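Local coordinates for Endonuclease/exonuclease/phosphatase domain-containing protein (Enterococcus faecalis, PDB 3L1W), which is of unknown function but belongs to the endonuclease/exonuclease/phosphatase family and may act as a 3'-5' RNA exonuclease, at residues Thr146-Leu149 and Glu150-Asp154. Numbering follows the deposited sequence.
With SO4 (sulfate ion), chain J.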
ATOM      1  N   THR A 146      -9.039 -12.772  29.350  1.00 20.25           N
ATOM      2  CA  THR A 146      -8.675 -13.779  30.341  1.00 21.00           C
ATOM      3  C   THR A 146      -9.104 -15.158  29.850  1.00 23.61           C
ATOM      4  O   THR A 146      -8.353 -16.130  29.953  1.00 20.36           O
ATOM      5  CB  THR A 146      -9.301 -13.454  31.711  1.00 20.64           C
ATOM      6  OG1 THR A 146      -8.751 -12.217  32.198  1.00 24.90           O
ATOM      7  CG2 THR A 146      -9.005 -14.556  32.726  1.00 24.08           C
ATOM      8  N   VAL A 147     -10.316 -15.244  29.304  1.00 20.94           N
ATOM      9  CA  VAL A 147     -10.797 -16.503  28.737  1.00 22.83           C
ATOM     10  C   VAL A 147      -9.933 -16.959  27.557  1.00 24.16           C
ATOM     11  O   VAL A 147      -9.570 -18.127  27.471  1.00 21.07           O
ATOM     12  CB  VAL A 147     -12.278 -16.413  28.315  1.00 20.43           C
ATOM     13  CG1 VAL A 147     -12.729 -17.720  27.665  1.00 22.49           C
ATOM     14  CG2 VAL A 147     -13.144 -16.091  29.518  1.00 21.65           C
ATOM     15  N   ILE A 148      -9.590 -16.047  26.646  1.00 19.88           N
ATOM     16  CA  ILE A 148      -8.700 -16.417  25.547  1.00 17.10           C
ATOM     17  C   ILE A 148      -7.394 -17.000  26.078  1.00 19.76           C
ATOM     18  O   ILE A 148      -6.945 -18.060  25.642  1.00 21.59           O
ATOM     19  CB  ILE A 148      -8.367 -15.203  24.648  1.00 17.34           C
ATOM     20  CG1 ILE A 148      -9.643 -14.679  23.992  1.00 19.21           C
ATOM     21  CG2 ILE A 148      -7.300 -15.564  23.588  1.00 16.90           C
ATOM     22  CD1 ILE A 148      -9.419 -13.520  23.045  1.00 22.20           C
ATOM     23  N   LEU A 149      -6.776 -16.296  27.015  1.00 19.75           N
ATOM     24  CA  LEU A 149      -5.454 -16.684  27.487  1.00 21.76           C
ATOM     25  C   LEU A 149      -5.476 -18.001  28.254  1.00 24.21           C
ATOM     26  O   LEU A 149      -4.513 -18.768  28.214  1.00 24.77           O
ATOM     27  CB  LEU A 149      -4.833 -15.572  28.329  1.00 22.30           C
ATOM     28  CG  LEU A 149      -4.565 -14.307  27.510  1.00 24.04           C
ATOM     29  CD1 LEU A 149      -3.963 -13.203  28.362  1.00 22.00           C
ATOM     30  CD2 LEU A 149      -3.655 -14.619  26.330  1.00 26.21           C
ATOM     31  N   GLU A 150      -6.569 -18.251  28.964  1.00 23.91           N
ATOM     32  CA  GLU A 150      -6.717 -19.504  29.694  1.00 23.54           C
ATOM     33  C   GLU A 150      -7.050 -20.650  28.741  1.00 27.24           C
ATOM     34  O   GLU A 150      -6.450 -21.728  28.805  1.00 24.67           O
ATOM     35  CB  GLU A 150      -7.812 -19.364  30.751  1.00 27.06           C
ATOM     36  CG  GLU A 150      -7.444 -18.423  31.885  1.00 37.90           C
ATOM     37  CD  GLU A 150      -8.520 -18.336  32.958  1.00 46.94           C
ATOM     38  OE1 GLU A 150      -9.629 -18.883  32.745  1.00 48.71           O
ATOM     39  OE2 GLU A 150      -8.251 -17.715  34.012  1.00 42.70           O
ATOM     40  N   GLU A 151      -8.014 -20.409  27.858  1.00 21.80           N
ATOM     41  CA  GLU A 151      -8.527 -21.452  26.985  1.00 21.67           C
ATOM     42  C   GLU A 151      -7.455 -21.942  26.018  1.00 23.67           C
ATOM     43  O   GLU A 151      -7.395 -23.137  25.699  1.00 25.32           O
ATOM     44  CB  GLU A 151      -9.761 -20.948  26.228  1.00 28.06           C
ATOM     45  CG  GLU A 151     -10.413 -21.959  25.302  1.00 27.47           C
ATOM     46  CD  GLU A 151     -11.225 -23.034  26.034  1.00 29.72           C
ATOM     47  OE1 GLU A 151     -11.433 -22.922  27.262  1.00 30.32           O
ATOM     48  OE2 GLU A 151     -11.655 -23.999  25.368  1.00 36.00           O
ATOM     49  N   LEU A 152      -6.605 -21.021  25.565  1.00 20.05           N
ATOM     50  CA  LEU A 152      -5.532 -21.357  24.636  1.00 20.55           C
ATOM     51  C   LEU A 152      -4.162 -21.366  25.313  1.00 23.55           C
ATOM     52  O   LEU A 152      -3.138 -21.294  24.640  1.00 23.11           O
ATOM     53  CB  LEU A 152      -5.519 -20.392  23.443  1.00 21.50           C
ATOM     54  CG  LEU A 152      -6.720 -20.465  22.497  1.00 21.42           C
ATOM     55  CD1 LEU A 152      -6.720 -19.330  21.440  1.00 17.59           C
ATOM     56  CD2 LEU A 152      -6.772 -21.824  21.816  1.00 24.62           C
ATOM     57  N   HIS A 153      -4.139 -21.457  26.640  1.00 24.06           N
ATOM     58  CA  HIS A 153      -2.876 -21.350  27.373  1.00 25.59           C
ATOM     59  C   HIS A 153      -1.815 -22.318  26.849  1.00 24.96           C
ATOM     60  O   HIS A 153      -0.679 -21.921  26.594  1.00 26.82           O
ATOM     61  CB  HIS A 153      -3.095 -21.573  28.872  1.00 24.21           C
ATOM     62  CG  HIS A 153      -1.878 -21.318  29.704  1.00 31.97           C
ATOM     63  ND1 HIS A 153      -0.867 -22.243  29.848  1.00 38.18           N
ATOM     64  CD2 HIS A 153      -1.516 -20.248  30.451  1.00 35.98           C
ATOM     65  CE1 HIS A 153       0.071 -21.750  30.635  1.00 36.49           C
ATOM     66  NE2 HIS A 153      -0.301 -20.543  31.019  1.00 35.82           N
ATOM     67  N   ASP A 154      -2.194 -23.583  26.680  1.00 23.48           N
ATOM     68  CA  ASP A 154      -1.258 -24.602  26.209  1.00 27.97           C
ATOM     69  C   ASP A 154      -0.682 -24.311  24.820  1.00 27.95           C
ATOM     70  O   ASP A 154       0.523 -24.481  24.587  1.00 27.65           O
ATOM     71  CB  ASP A 154      -1.921 -25.984  26.222  1.00 33.19           C
ATOM     72  CG  ASP A 154      -3.137 -26.065  25.302  1.00 45.57           C
ATOM     73  OD1 ASP A 154      -3.768 -25.017  25.022  1.00 44.21           O
ATOM     74  OD2 ASP A 154      -3.464 -27.187  24.858  1.00 50.83           O
TER
HETATM   75  S   SO4 J 261       1.042 -18.215  33.323  0.50 54.87           S
HETATM   76  O1  SO4 J 261      -0.282 -17.996  32.748  0.50 50.46           O
HETATM   77  O2  SO4 J 261       1.847 -19.039  32.425  0.50 45.36           O
HETATM   78  O3  SO4 J 261       1.695 -16.925  33.529  0.50 56.86           O
HETATM   79  O4  SO4 J 261       0.911 -18.892  34.610  0.50 58.16           O
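T146 and E150 run side by side one helical turn apart, pointing the same way: CG2 of T146 lies 3.5 Å from OE2 of E150, a methyl-to-carboxylate contact made by the extended glutamate. CG of E150, set beside its own backbone N (chi1 -68°), comes within 3.1 Å of T146 O. The buried I148 and L152 meet only slightly, CG2 to CD1 at 4.4 Å. Three successive i to i+4 bonds hold this last turn of helix 138-151: E150 N to T146 O (2.9 Å), E151 N to V147 O (2.8 Å) and L152 N to I148 O (3.0 Å). The series stops at H153, whose N is 3.1 Å from L149 O at a poor angle and bonds instead to E150 O. In this DNase I-like fold L152 marks a helix junction, being the first residue to leave helical geometry and the N-cap of helix 153-158. At the H153 ring edge a sulfate sulfur lies in the imidazole plane; NE2 bonds fairly straight to O2 (3.0 Å, 158°), but the bond to O1 is bent (134°) and weak. K182 also binds this anion, probably a crystallisation component. Further out, T146 OG1 hydrogen-bonds to the L142 carbonyl, while I148 and L152 both pack on I129 of strand 126-132, seating the junction on that strand's sheet.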